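Long-range contacts in ricin B lectin (Clostridium thermocellum, PDB 3VSF), which probably hydrolyses beta-1,3-galactan chains from their ends as an exo-beta-1,3-galactanase, and carries a ricin-type beta-trefoil module that binds galactose: residues 208-213 / 225-230; 234-239 / 287-292; 261-266 / 275-280; 304-309 / 323-328. All blocks are in the same frame, centred on the assembly; numbering follows the deposited sequence.

Contact 1: 208-213 / 225-230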
loop_
_atom_site.group_PDB
_atom_site.type_symbol
_atom_site.label_atom_id
_atom_site.label_comp_id
_atom_site.label_asym_id
_atom_site.label_seq_id
_atom_site.Cartn_x
_atom_site.Cartn_y
_atom_site.Cartn_z
ATOM N N ASP A 208 12.842 -16.039 9.583
ATOM C CA ASP A 208 13.834 -15.533 8.643
ATOM C C ASP A 208 13.260 -15.438 7.235
ATOM O O ASP A 208 12.383 -16.213 6.857
ATOM C CB ASP A 208 15.076 -16.429 8.639
ATOM C CG ASP A 208 15.662 -16.623 10.025
ATOM O OD1 ASP A 208 15.433 -15.758 10.896
ATOM O OD2 ASP A 208 16.352 -17.642 10.243
ATOM N N LEU A 209 13.754 -14.475 6.464
ATOM C CA LEU A 209 13.375 -14.348 5.063
ATOM C C LEU A 209 14.472 -14.912 4.171
ATOM O O LEU A 209 15.641 -14.555 4.310
ATOM C CB LEU A 209 13.107 -12.887 4.699
ATOM C CG LEU A 209 11.748 -12.308 5.097
ATOM C CD1 LEU A 209 11.675 -10.829 4.748
ATOM C CD2 LEU A 209 10.625 -13.076 4.419
ATOM N N HIS A 210 14.090 -15.800 3.261
ATOM C CA HIS A 210 15.043 -16.384 2.327
ATOM C C HIS A 210 14.819 -15.872 0.909
ATOM O O HIS A 210 13.719 -15.974 0.366
ATOM C CB HIS A 210 14.964 -17.914 2.358
ATOM C CG HIS A 210 15.692 -18.534 3.511
ATOM N ND1 HIS A 210 15.754 -19.898 3.704
ATOM C CD2 HIS A 210 16.393 -17.979 4.527
ATOM C CE1 HIS A 210 16.459 -20.155 4.791
ATOM N NE2 HIS A 210 16.858 -19.007 5.310
ATOM N N LEU A 211 15.870 -15.312 0.320
ATOM C CA LEU A 211 15.823 -14.860 -1.063
ATOM C C LEU A 211 16.519 -15.876 -1.959
ATOM O O LEU A 211 17.744 -15.994 -1.939
ATOM C CB LEU A 211 16.489 -13.491 -1.207
ATOM C CG LEU A 211 16.502 -12.892 -2.616
ATOM C CD1 LEU A 211 15.083 -12.688 -3.126
ATOM C CD2 LEU A 211 17.274 -11.583 -2.637
ATOM N N TYR A 212 15.734 -16.611 -2.739
ATOM C CA TYR A 212 16.276 -17.635 -3.622
ATOM C C TYR A 212 16.445 -17.111 -5.042
ATOM O O TYR A 212 15.544 -16.477 -5.590
ATOM C CB TYR A 212 15.369 -18.869 -3.638
ATOM C CG TYR A 212 15.091 -19.458 -2.275
ATOM C CD1 TYR A 212 15.994 -20.325 -1.675
ATOM C CD2 TYR A 212 13.922 -19.153 -1.592
ATOM C CE1 TYR A 212 15.742 -20.868 -0.428
ATOM C CE2 TYR A 212 13.661 -19.691 -0.347
ATOM C CZ TYR A 212 14.574 -20.547 0.230
ATOM O OH TYR A 212 14.316 -21.083 1.470
ATOM N N GLU A 213 17.604 -17.379 -5.632
ATOM C CA GLU A 213 17.841 -17.050 -7.031
ATOM C C GLU A 213 17.386 -18.209 -7.907
ATOM O O GLU A 213 17.777 -19.354 -7.686
ATOM C CB GLU A 213 19.321 -16.755 -7.277
ATOM C CG GLU A 213 19.657 -16.449 -8.728
ATOM C CD GLU A 213 21.134 -16.183 -8.944
ATOM O OE1 GLU A 213 21.882 -16.122 -7.945
ATOM O OE2 GLU A 213 21.547 -16.033 -10.114
ATOM N N LYS A 225 20.318 -16.817 -2.506
ATOM C CA LYS A 225 20.953 -15.516 -2.695
ATOM C C LYS A 225 21.361 -14.870 -1.374
ATOM O O LYS A 225 22.501 -14.425 -1.224
ATOM C CB LYS A 225 20.038 -14.575 -3.487
ATOM C CG LYS A 225 20.726 -13.304 -3.950
ATOM C CD LYS A 225 21.963 -13.623 -4.776
ATOM C CE LYS A 225 22.680 -12.357 -5.220
ATOM N NZ LYS A 225 23.923 -12.664 -5.983
ATOM N N ALA A 226 20.437 -14.823 -0.419
ATOM C CA ALA A 226 20.724 -14.212 0.876
ATOM C C ALA A 226 19.632 -14.459 1.913
ATOM O O ALA A 226 18.468 -14.673 1.573
ATOM C CB ALA A 226 20.966 -12.717 0.713
ATOM N N LYS A 227 20.026 -14.431 3.182
ATOM C CA LYS A 227 19.079 -14.470 4.289
ATOM C C LYS A 227 18.849 -13.045 4.779
ATOM O O LYS A 227 19.799 -12.333 5.101
ATOM C CB LYS A 227 19.613 -15.338 5.429
ATOM C CG LYS A 227 19.811 -16.801 5.066
ATOM C CD LYS A 227 20.293 -17.603 6.264
ATOM C CE LYS A 227 20.441 -19.078 5.924
ATOM N NZ LYS A 227 20.886 -19.878 7.099
ATOM N N LEU A 228 17.587 -12.632 4.834
ATOM C CA LEU A 228 17.258 -11.245 5.148
ATOM C C LEU A 228 16.425 -11.099 6.417
ATOM O O LEU A 228 15.414 -11.780 6.591
ATOM C CB LEU A 228 16.523 -10.602 3.970
ATOM C CG LEU A 228 17.227 -10.694 2.615
ATOM C CD1 LEU A 228 16.343 -10.130 1.513
ATOM C CD2 LEU A 228 18.567 -9.979 2.656
ATOM N N PHE A 229 16.859 -10.202 7.298
ATOM C CA PHE A 229 16.109 -9.876 8.506
ATOM C C PHE A 229 15.884 -11.102 9.384
ATOM O O PHE A 229 14.746 -11.467 9.679
ATOM C CB PHE A 229 14.771 -9.234 8.137
ATOM C CG PHE A 229 14.901 -8.056 7.215
ATOM C CD1 PHE A 229 15.981 -7.193 7.320
ATOM C CD2 PHE A 229 13.951 -7.816 6.236
ATOM C CE1 PHE A 229 16.107 -6.110 6.472
ATOM C CE2 PHE A 229 14.071 -6.734 5.384
ATOM C CZ PHE A 229 15.150 -5.881 5.503
ATOM N N VAL A 230 16.978 -11.730 9.802
ATOM C CA VAL A 230 16.909 -12.946 10.604
ATOM C C VAL A 230 16.362 -12.677 12.005
ATOM O O VAL A 230 16.734 -11.699 12.652
ATOM C CB VAL A 230 18.288 -13.629 10.710
ATOM C CG1 VAL A 230 18.781 -14.040 9.332
ATOM C CG2 VAL A 230 19.292 -12.707 11.384
#
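In both H210 and K227 the CG atom lies beside the backbone N and anti to the carbonyl carbon (chi1 -80° and -63°). With both on the same face of the sheet, the two side chains run side by side in the same direction. The extended K227 chain follows the imidazole, with CE 3.6 Å from H210 NE2. H210 ND1 donates a hydrogen bond to Y212 OH at 2.9 Å. That oxygen lies in the ring plane, which helps fix the rotation of the imidazole.

L209, L211, A226 and L228 occupy the opposite face of the sheet. There L209 CB meets L228 CB at 4.2 Å, and L211 CB lies 4.3 Å from L228 CD1. L209 CD1 also reaches F229 CD2, at 4.1 Å. The strands are antiparallel. L228 N binds L209 O at 2.8 Å, and L211 N binds A226 O at 3.0 Å. K225 and A226 both face L211 in a classic beta bulge, and their N-H groups share L211 O through weak bonds.

The hairpin of strands 208-214 and 221-228 makes up half of a four-stranded sheet. Strand 197-203 pairs with 208-214 on the side away from 221-228. L209, L228 and F229 pack on L248 of strand 246-251 in the next sheet.

Contact 2: 234-239 / 287-292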
loop_
_atom_site.group_PDB
_atom_site.type_symbol
_atom_site.label_atom_id
_atom_site.label_comp_id
_atom_site.label_asym_id
_atom_site.label_seq_id
_atom_site.Cartn_x
_atom_site.Cartn_y
_atom_site.Cartn_z
ATOM N N ARG A 234 9.542 -11.197 9.694
ATOM C CA ARG A 234 8.804 -10.385 8.732
ATOM C C ARG A 234 8.028 -11.268 7.759
ATOM O O ARG A 234 8.527 -12.301 7.314
ATOM C CB ARG A 234 9.751 -9.458 7.967
ATOM C CG ARG A 234 10.588 -8.552 8.858
ATOM C CD ARG A 234 9.718 -7.788 9.842
ATOM N NE ARG A 234 8.733 -6.948 9.167
ATOM C CZ ARG A 234 7.818 -6.220 9.797
ATOM N NH1 ARG A 234 7.756 -6.229 11.121
ATOM N NH2 ARG A 234 6.961 -5.484 9.102
ATOM N N GLU A 235 6.807 -10.855 7.430
ATOM C CA GLU A 235 5.942 -11.644 6.557
ATOM C C GLU A 235 5.473 -10.850 5.341
ATOM O O GLU A 235 5.880 -9.707 5.140
ATOM C CB GLU A 235 4.731 -12.160 7.337
ATOM C CG GLU A 235 5.088 -12.841 8.645
ATOM C CD GLU A 235 6.125 -13.929 8.466
ATOM O OE1 GLU A 235 5.988 -14.734 7.522
ATOM O OE2 GLU A 235 7.083 -13.973 9.265
ATOM N N ALA A 236 4.613 -11.472 4.539
ATOM C CA ALA A 236 4.057 -10.847 3.340
ATOM C C ALA A 236 5.054 -9.942 2.620
ATOM O O ALA A 236 4.773 -8.766 2.388
ATOM C CB ALA A 236 2.796 -10.073 3.689
ATOM N N PRO A 237 6.221 -10.491 2.251
ATOM C CA PRO A 237 7.274 -9.677 1.636
ATOM C C PRO A 237 6.945 -9.269 0.204
ATOM O O PRO A 237 6.322 -10.032 -0.534
ATOM C CB PRO A 237 8.483 -10.614 1.652
ATOM C CG PRO A 237 7.891 -11.973 1.566
ATOM C CD PRO A 237 6.605 -11.910 2.345
ATOM N N CYS A 238 7.364 -8.065 -0.173
ATOM C CA CYS A 238 7.211 -7.576 -1.537
ATOM C C CYS A 238 8.543 -7.022 -2.024
ATOM O O CYS A 238 9.091 -6.096 -1.427
ATOM C CB CYS A 238 6.137 -6.488 -1.605
ATOM S SG CYS A 238 4.483 -7.023 -1.107
ATOM N N LEU A 239 9.067 -7.594 -3.101
ATOM C CA LEU A 239 10.366 -7.182 -3.619
ATOM C C LEU A 239 10.231 -6.353 -4.892
ATOM O O LEU A 239 9.650 -6.806 -5.879
ATOM C CB LEU A 239 11.252 -8.402 -3.874
ATOM C CG LEU A 239 12.697 -8.108 -4.282
ATOM C CD1 LEU A 239 13.356 -7.177 -3.276
ATOM C CD2 LEU A 239 13.489 -9.397 -4.425
ATOM N N SER A 287 -4.923 -3.444 6.610
ATOM C CA SER A 287 -4.618 -4.316 5.484
ATOM C C SER A 287 -3.252 -4.970 5.648
ATOM O O SER A 287 -2.475 -4.603 6.530
ATOM C CB SER A 287 -4.655 -3.532 4.171
ATOM O OG SER A 287 -3.462 -2.790 3.990
ATOM N N GLN A 288 -2.970 -5.945 4.792
ATOM C CA GLN A 288 -1.665 -6.587 4.761
ATOM C C GLN A 288 -1.122 -6.542 3.339
ATOM O O GLN A 288 -1.816 -6.920 2.395
ATOM C CB GLN A 288 -1.763 -8.033 5.246
ATOM C CG GLN A 288 -0.420 -8.722 5.420
ATOM C CD GLN A 288 -0.557 -10.166 5.862
ATOM O OE1 GLN A 288 -1.636 -10.752 5.784
ATOM N NE2 GLN A 288 0.540 -10.747 6.334
ATOM N N PRO A 289 0.122 -6.068 3.178
ATOM C CA PRO A 289 0.739 -5.952 1.853
ATOM C C PRO A 289 0.763 -7.291 1.130
ATOM O O PRO A 289 1.004 -8.323 1.756
ATOM C CB PRO A 289 2.168 -5.492 2.167
ATOM C CG PRO A 289 2.390 -5.855 3.602
ATOM C CD PRO A 289 1.054 -5.698 4.256
ATOM N N THR A 290 0.509 -7.275 -0.175
ATOM C CA THR A 290 0.500 -8.506 -0.953
ATOM C C THR A 290 1.383 -8.407 -2.193
ATOM O O THR A 290 2.013 -9.386 -2.589
ATOM C CB THR A 290 -0.933 -8.916 -1.361
ATOM O OG1 THR A 290 -0.914 -10.230 -1.932
ATOM C CG2 THR A 290 -1.509 -7.935 -2.370
ATOM N N PHE A 291 1.435 -7.224 -2.798
ATOM C CA PHE A 291 2.240 -7.031 -4.000
ATOM C C PHE A 291 2.361 -5.563 -4.403
ATOM O O PHE A 291 1.472 -4.757 -4.130
ATOM C CB PHE A 291 1.664 -7.847 -5.159
ATOM C CG PHE A 291 2.620 -8.031 -6.297
ATOM C CD1 PHE A 291 3.713 -8.872 -6.169
ATOM C CD2 PHE A 291 2.427 -7.369 -7.496
ATOM C CE1 PHE A 291 4.596 -9.046 -7.215
ATOM C CE2 PHE A 291 3.306 -7.542 -8.543
ATOM C CZ PHE A 291 4.393 -8.381 -8.404
ATOM N N ILE A 292 3.468 -5.227 -5.060
ATOM C CA ILE A 292 3.720 -3.860 -5.508
ATOM C C ILE A 292 4.290 -3.839 -6.926
ATOM O O ILE A 292 5.395 -4.323 -7.164
ATOM C CB ILE A 292 4.704 -3.133 -4.567
ATOM C CG1 ILE A 292 4.141 -3.066 -3.146
ATOM C CG2 ILE A 292 5.006 -1.736 -5.087
ATOM C CD1 ILE A 292 5.087 -2.447 -2.141
#
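C238 and A236 point their side chains at strand 288-292, across the junction of two sheets of a beta-propeller. Strands 237-241 and 288-296 are each the first strand of a four-stranded blade. Their parts 237-239 and 288-292 run nearly parallel, at 22°, with axes 6.4 Å apart at the closest. No hydrogen bond links the two segments; side chains of 234-239 pack on both the side chains and the backbone of 287-292.

C238 carries the middle of the contact. Its SG stands beside the backbone N and anti to the carbonyl carbon (chi1 -61°). This lays the sulfur against the T290-F291 peptide, with C238 SG 3.5 Å from F291 N and 3.6 Å from T290 C. P289 CB is 4.3 Å from C238 SG, and I292 CD1 touches C238 CB at 4.2 Å. P289 and I292 point toward the other segment, while T290 and F291 point away. T290 and F291 both face M306, forming a classic beta bulge in their own sheet.

A236 lies where the chain turns a corner into its strand. A236 CB packs on P289 CG at 4.2 Å and also approaches the P289 carbonyl. The Q288 chain is fully extended and brings its amide alongside the same methyl. Both ends of that amide are held: OE1 accepts from W310 NE1, and NE2 bonds to S251 OG of strand 246-251. These two bonds set which way the amide faces. R119 of strand 116-124 adds a weak bond to P289 O and touches A236. Where the Q288 amide meets the methyl, NE2 is 3.5 Å from A236 CB.

Contact 3: 261-266 / 275-280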
loop_
_atom_site.group_PDB
_atom_site.type_symbol
_atom_site.label_atom_id
_atom_site.label_comp_id
_atom_site.label_asym_id
_atom_site.label_seq_id
_atom_site.Cartn_x
_atom_site.Cartn_y
_atom_site.Cartn_z
ATOM N N ALA A 261 3.345 -2.210 8.914
ATOM C CA ALA A 261 4.164 -2.588 7.770
ATOM C C ALA A 261 5.481 -1.823 7.798
ATOM O O ALA A 261 5.543 -0.698 8.292
ATOM C CB ALA A 261 3.421 -2.321 6.473
ATOM N N LYS A 262 6.533 -2.437 7.270
ATOM C CA LYS A 262 7.848 -1.807 7.245
ATOM C C LYS A 262 8.528 -2.013 5.896
ATOM O O LYS A 262 8.073 -2.812 5.079
ATOM C CB LYS A 262 8.728 -2.356 8.368
ATOM C CG LYS A 262 8.152 -2.155 9.761
ATOM C CD LYS A 262 9.097 -2.670 10.835
ATOM C CE LYS A 262 8.516 -2.470 12.224
ATOM N NZ LYS A 262 9.455 -2.919 13.287
ATOM N N TYR A 263 9.617 -1.287 5.666
ATOM C CA TYR A 263 10.358 -1.411 4.419
ATOM C C TYR A 263 11.855 -1.233 4.640
ATOM O O TYR A 263 12.285 -0.704 5.665
ATOM C CB TYR A 263 9.856 -0.399 3.384
ATOM C CG TYR A 263 10.268 1.032 3.659
ATOM C CD1 TYR A 263 9.461 1.877 4.411
ATOM C CD2 TYR A 263 11.460 1.541 3.159
ATOM C CE1 TYR A 263 9.832 3.188 4.661
ATOM C CE2 TYR A 263 11.840 2.848 3.404
ATOM C CZ TYR A 263 11.021 3.666 4.155
ATOM O OH TYR A 263 11.396 4.967 4.401
ATOM N N ALA A 264 12.641 -1.679 3.668
ATOM C CA ALA A 264 14.087 -1.522 3.711
ATOM C C ALA A 264 14.627 -1.385 2.296
ATOM O O ALA A 264 13.943 -1.715 1.327
ATOM C CB ALA A 264 14.730 -2.701 4.417
ATOM N N TYR A 265 15.857 -0.897 2.177
ATOM C CA TYR A 265 16.458 -0.680 0.869
ATOM C C TYR A 265 17.906 -1.153 0.831
ATOM O O TYR A 265 18.540 -1.334 1.870
ATOM C CB TYR A 265 16.377 0.799 0.485
ATOM C CG TYR A 265 16.996 1.727 1.506
ATOM C CD1 TYR A 265 18.311 2.153 1.379
ATOM C CD2 TYR A 265 16.265 2.173 2.599
ATOM C CE1 TYR A 265 18.881 2.999 2.310
ATOM C CE2 TYR A 265 16.827 3.019 3.535
ATOM C CZ TYR A 265 18.134 3.428 3.387
ATOM O OH TYR A 265 18.696 4.271 4.317
ATOM N N SER A 266 18.419 -1.350 -0.377
ATOM C CA SER A 266 19.794 -1.792 -0.567
ATOM C C SER A 266 20.209 -1.642 -2.025
ATOM O O SER A 266 19.385 -1.763 -2.930
ATOM C CB SER A 266 19.953 -3.249 -0.128
ATOM O OG SER A 266 21.292 -3.687 -0.290
ATOM N N GLN A 275 18.091 -0.934 7.809
ATOM C CA GLN A 275 17.201 -1.331 8.889
ATOM C C GLN A 275 15.753 -1.157 8.445
ATOM O O GLN A 275 15.489 -0.630 7.365
ATOM C CB GLN A 275 17.478 -0.497 10.142
ATOM C CG GLN A 275 17.601 0.996 9.874
ATOM C CD GLN A 275 17.889 1.794 11.131
ATOM O OE1 GLN A 275 17.019 1.963 11.986
ATOM N NE2 GLN A 275 19.116 2.288 11.251
ATOM N N LEU A 276 14.818 -1.604 9.275
ATOM C CA LEU A 276 13.401 -1.508 8.942
ATOM C C LEU A 276 12.847 -0.122 9.254
ATOM O O LEU A 276 13.074 0.419 10.336
ATOM C CB LEU A 276 12.593 -2.578 9.682
ATOM C CG LEU A 276 12.793 -4.036 9.258
ATOM C CD1 LEU A 276 12.551 -4.204 7.763
ATOM C CD2 LEU A 276 14.176 -4.536 9.644
ATOM N N TYR A 277 12.123 0.448 8.296
ATOM C CA TYR A 277 11.480 1.743 8.484
ATOM C C TYR A 277 9.966 1.607 8.371
ATOM O O TYR A 277 9.460 0.983 7.438
ATOM C CB TYR A 277 11.995 2.757 7.463
ATOM C CG TYR A 277 13.466 3.080 7.600
ATOM C CD1 TYR A 277 13.915 3.963 8.571
ATOM C CD2 TYR A 277 14.404 2.507 6.752
ATOM C CE1 TYR A 277 15.259 4.263 8.699
ATOM C CE2 TYR A 277 15.750 2.800 6.872
ATOM C CZ TYR A 277 16.171 3.680 7.846
ATOM O OH TYR A 277 17.510 3.976 7.970
ATOM N N ASN A 278 9.249 2.192 9.324
ATOM C CA ASN A 278 7.794 2.103 9.347
ATOM C C ASN A 278 7.138 2.615 8.067
ATOM O O ASN A 278 7.572 3.611 7.487
ATOM C CB ASN A 278 7.229 2.837 10.566
ATOM C CG ASN A 278 7.515 2.112 11.865
ATOM O OD1 ASN A 278 8.357 1.214 11.918
ATOM N ND2 ASN A 278 6.811 2.495 12.924
ATOM N N LEU A 279 6.092 1.917 7.633
ATOM C CA LEU A 279 5.350 2.290 6.436
ATOM C C LEU A 279 3.856 2.245 6.734
ATOM O O LEU A 279 3.350 1.252 7.257
ATOM C CB LEU A 279 5.685 1.343 5.283
ATOM C CG LEU A 279 5.145 1.717 3.902
ATOM C CD1 LEU A 279 5.745 3.034 3.440
ATOM C CD2 LEU A 279 5.436 0.614 2.897
ATOM N N GLY A 280 3.152 3.323 6.401
ATOM C CA GLY A 280 1.747 3.440 6.747
ATOM C C GLY A 280 1.593 3.610 8.245
ATOM O O GLY A 280 2.562 3.920 8.938
#
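Y263 and Y277 form an antiparallel hydrogen-bonded pair, with Y263 N to Y277 O and Y277 N to Y263 O both 2.9 Å. The second of these bonds lies in the carbonyl plane.

The side chains of the pair share one face of the sheet. Y263 holds CG between the backbone N and the carbonyl carbon (chi1 73°), which swings its ring against Y277. Y277 CB then sits over one face of the Y263 ring, 3.8 Å from its centroid, in a CH-pi contact. L279 CB comes to the ring edge, 3.9 Å from Y263 CD1. Y263 OH accepts a hydrogen bond from L336 N, outside the pair.

Y265 meets Y277 rim to rim, with CE2 to CE2 3.5 Å and the planes only 13° apart. The three tyrosines make an aromatic cluster. The extended K262 chain crosses L276 at about a right angle, with CD 3.7 Å from L276 CB. It also runs beside N278, where K262 CE is 3.7 Å from N278 OD1. A264 CB and L276 CD1 lie 4.3 Å apart.

Strands 261-266 and 277-279 are the third and fourth of their sheet, the hairpin that completes a four-stranded propeller blade.

Contact 4: 304-309 / 323-328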
loop_
_atom_site.group_PDB
_atom_site.type_symbol
_atom_site.label_atom_id
_atom_site.label_comp_id
_atom_site.label_asym_id
_atom_site.label_seq_id
_atom_site.Cartn_x
_atom_site.Cartn_y
_atom_site.Cartn_z
ATOM N N LEU A 304 2.147 1.042 -7.607
ATOM C CA LEU A 304 0.878 0.703 -6.972
ATOM C C LEU A 304 1.053 -0.315 -5.849
ATOM O O LEU A 304 1.738 -1.323 -6.009
ATOM C CB LEU A 304 -0.112 0.165 -8.007
ATOM C CG LEU A 304 -1.415 -0.417 -7.454
ATOM C CD1 LEU A 304 -2.181 0.628 -6.657
ATOM C CD2 LEU A 304 -2.277 -0.974 -8.577
ATOM N N TYR A 305 0.423 -0.039 -4.713
ATOM C CA TYR A 305 0.448 -0.946 -3.575
ATOM C C TYR A 305 -0.848 -1.743 -3.490
ATOM O O TYR A 305 -1.941 -1.180 -3.583
ATOM C CB TYR A 305 0.665 -0.168 -2.274
ATOM C CG TYR A 305 0.243 -0.920 -1.032
ATOM C CD1 TYR A 305 1.152 -1.691 -0.320
ATOM C CD2 TYR A 305 -1.065 -0.859 -0.570
ATOM C CE1 TYR A 305 0.770 -2.380 0.817
ATOM C CE2 TYR A 305 -1.458 -1.545 0.563
ATOM C CZ TYR A 305 -0.536 -2.304 1.253
ATOM O OH TYR A 305 -0.924 -2.986 2.381
ATOM N N MET A 306 -0.721 -3.053 -3.311
ATOM C CA MET A 306 -1.883 -3.917 -3.148
ATOM C C MET A 306 -1.880 -4.548 -1.767
ATOM O O MET A 306 -0.840 -4.984 -1.275
ATOM C CB MET A 306 -1.893 -5.013 -4.208
ATOM C CG MET A 306 -1.860 -4.495 -5.624
ATOM S SD MET A 306 -1.839 -5.830 -6.828
ATOM C CE MET A 306 -1.568 -4.888 -8.319
ATOM N N GLY A 307 -3.052 -4.601 -1.147
ATOM C CA GLY A 307 -3.179 -5.188 0.171
ATOM C C GLY A 307 -4.454 -5.992 0.318
ATOM O O GLY A 307 -5.315 -5.979 -0.560
ATOM N N ASP A 308 -4.568 -6.697 1.436
ATOM C CA ASP A 308 -5.763 -7.476 1.725
ATOM C C ASP A 308 -6.322 -7.126 3.097
ATOM O O ASP A 308 -5.613 -7.182 4.102
ATOM C CB ASP A 308 -5.469 -8.977 1.649
ATOM C CG ASP A 308 -5.359 -9.481 0.222
ATOM O OD1 ASP A 308 -6.412 -9.739 -0.398
ATOM O OD2 ASP A 308 -4.223 -9.623 -0.277
ATOM N N ARG A 309 -7.595 -6.751 3.131
ATOM C CA ARG A 309 -8.290 -6.558 4.392
ATOM C C ARG A 309 -8.980 -7.863 4.762
ATOM O O ARG A 309 -10.175 -8.040 4.523
ATOM C CB ARG A 309 -9.302 -5.415 4.289
ATOM C CG ARG A 309 -10.053 -5.133 5.582
ATOM C CD ARG A 309 -10.756 -3.790 5.526
ATOM N NE ARG A 309 -9.805 -2.689 5.410
ATOM C CZ ARG A 309 -10.148 -1.407 5.348
ATOM N NH1 ARG A 309 -11.427 -1.057 5.391
ATOM N NH2 ARG A 309 -9.211 -0.474 5.243
ATOM N N TYR A 323 -10.236 -5.440 -0.528
ATOM C CA TYR A 323 -8.933 -5.029 -1.041
ATOM C C TYR A 323 -8.626 -3.568 -0.729
ATOM O O TYR A 323 -9.531 -2.743 -0.599
ATOM C CB TYR A 323 -8.850 -5.271 -2.550
ATOM C CG TYR A 323 -9.298 -6.651 -2.968
ATOM C CD1 TYR A 323 -8.471 -7.753 -2.797
ATOM C CD2 TYR A 323 -10.550 -6.854 -3.533
ATOM C CE1 TYR A 323 -8.878 -9.019 -3.176
ATOM C CE2 TYR A 323 -10.966 -8.114 -3.915
ATOM C CZ TYR A 323 -10.127 -9.192 -3.735
ATOM O OH TYR A 323 -10.538 -10.448 -4.115
ATOM N N VAL A 324 -7.339 -3.258 -0.611
ATOM C CA VAL A 324 -6.892 -1.898 -0.349
ATOM C C VAL A 324 -5.742 -1.526 -1.277
ATOM O O VAL A 324 -4.627 -2.026 -1.128
ATOM C CB VAL A 324 -6.436 -1.725 1.113
ATOM C CG1 VAL A 324 -5.760 -0.376 1.306
ATOM C CG2 VAL A 324 -7.616 -1.879 2.061
ATOM N N TRP A 325 -6.018 -0.652 -2.239
ATOM C CA TRP A 325 -4.991 -0.197 -3.170
ATOM C C TRP A 325 -4.601 1.252 -2.901
ATOM O O TRP A 325 -5.460 2.126 -2.780
ATOM C CB TRP A 325 -5.458 -0.358 -4.618
ATOM C CG TRP A 325 -5.538 -1.785 -5.067
ATOM C CD1 TRP A 325 -5.390 -2.898 -4.292
ATOM C CD2 TRP A 325 -5.777 -2.253 -6.400
ATOM N NE1 TRP A 325 -5.527 -4.031 -5.058
ATOM C CE2 TRP A 325 -5.765 -3.662 -6.356
ATOM C CE3 TRP A 325 -6.003 -1.618 -7.625
ATOM C CZ2 TRP A 325 -5.968 -4.446 -7.489
ATOM C CZ3 TRP A 325 -6.206 -2.398 -8.749
ATOM C CH2 TRP A 325 -6.187 -3.797 -8.673
ATOM N N LEU A 326 -3.299 1.495 -2.807
ATOM C CA LEU A 326 -2.782 2.827 -2.532
ATOM C C LEU A 326 -1.525 3.075 -3.353
ATOM O O LEU A 326 -0.845 2.130 -3.752
ATOM C CB LEU A 326 -2.461 2.975 -1.044
ATOM C CG LEU A 326 -3.597 2.690 -0.060
ATOM C CD1 LEU A 326 -3.064 2.616 1.358
ATOM C CD2 LEU A 326 -4.688 3.742 -0.172
ATOM N N PRO A 327 -1.214 4.350 -3.620
ATOM C CA PRO A 327 0.018 4.687 -4.335
ATOM C C PRO A 327 1.225 4.651 -3.404
ATOM O O PRO A 327 1.146 5.136 -2.277
ATOM C CB PRO A 327 -0.239 6.120 -4.803
ATOM C CG PRO A 327 -1.157 6.678 -3.774
ATOM C CD PRO A 327 -2.043 5.539 -3.351
ATOM N N LEU A 328 2.323 4.067 -3.871
ATOM C CA LEU A 328 3.564 4.054 -3.107
ATOM C C LEU A 328 4.471 5.178 -3.594
ATOM O O LEU A 328 5.044 5.097 -4.681
ATOM C CB LEU A 328 4.272 2.705 -3.246
ATOM C CG LEU A 328 5.592 2.556 -2.487
ATOM C CD1 LEU A 328 5.371 2.707 -0.990
ATOM C CD2 LEU A 328 6.251 1.222 -2.803
#
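The middle pair of strands in a four-stranded propeller blade meets here, L304-R309 against Y323-L328, in a buried antiparallel contact. Y305 and L326 are a hydrogen-bonded pair. Y305 N binds L326 O at 2.7 Å, and L326 N returns a bond to Y305 O at 3.1 Å. Further along, G307 and V324 are joined by weak bonds.

One face carries L304, M306, D308, Y323 and W325. M306 and W325 run side by side in the same direction. M306 CG lies over the face of the indole, 4.1 Å from the centroid of the W325 five-membered ring. The sulfur stands obliquely to it, M306 SD being 5.0 Å from the centroid of the W325 five-membered ring, in a Met-aromatic contact. L304 CD2 touches the benzene part at W325 CE3, 3.9 Å away. D308 and Y323 also run side by side. Their carboxylate and ring planes are 64° apart, and D308 OD1 is 3.7 Å from Y323 CD1.

On the other face Y305 has CG anti to its own N (chi1 160°). Its ring lies along the strand with the edge turned to L326 N, and Y305 CD2 is 4.1 Å from L326 CB. Y305 OH bonds to S287 OG. The R309 guanidinium meets V324 CG2 obliquely, and is held by the carbonyls of R286 and Y285.

Strand 288-296 pairs with 301-309 on the side away from 322-330. M63 of strand 61-66, in the first sheet, packs on both M306 and W325. I353 of strand 352-355 touches L304 and P327.

The contacts follow the chain through the last three of five four-stranded propeller blades. Contact 1 comes first and closes the hairpin 208-214/221-228. The chain then enters the next blade, and 234-239 opens contact 2. Contact 3 forms within that span, closing the hairpin 261-266/275-280 before 287-292 completes contact 2. Contact 2 thus brackets a whole blade and ties its first strand to that of the blade after it. Contact 4 follows in series and joins strands 301-309 and 322-330; none of the four cross. Contacts 2 and 4 share a sheet through neighbouring strands 288-296 and 301-309. F229 of contact 1 packs on A264 and L276 of contact 3, joining neighbouring blades.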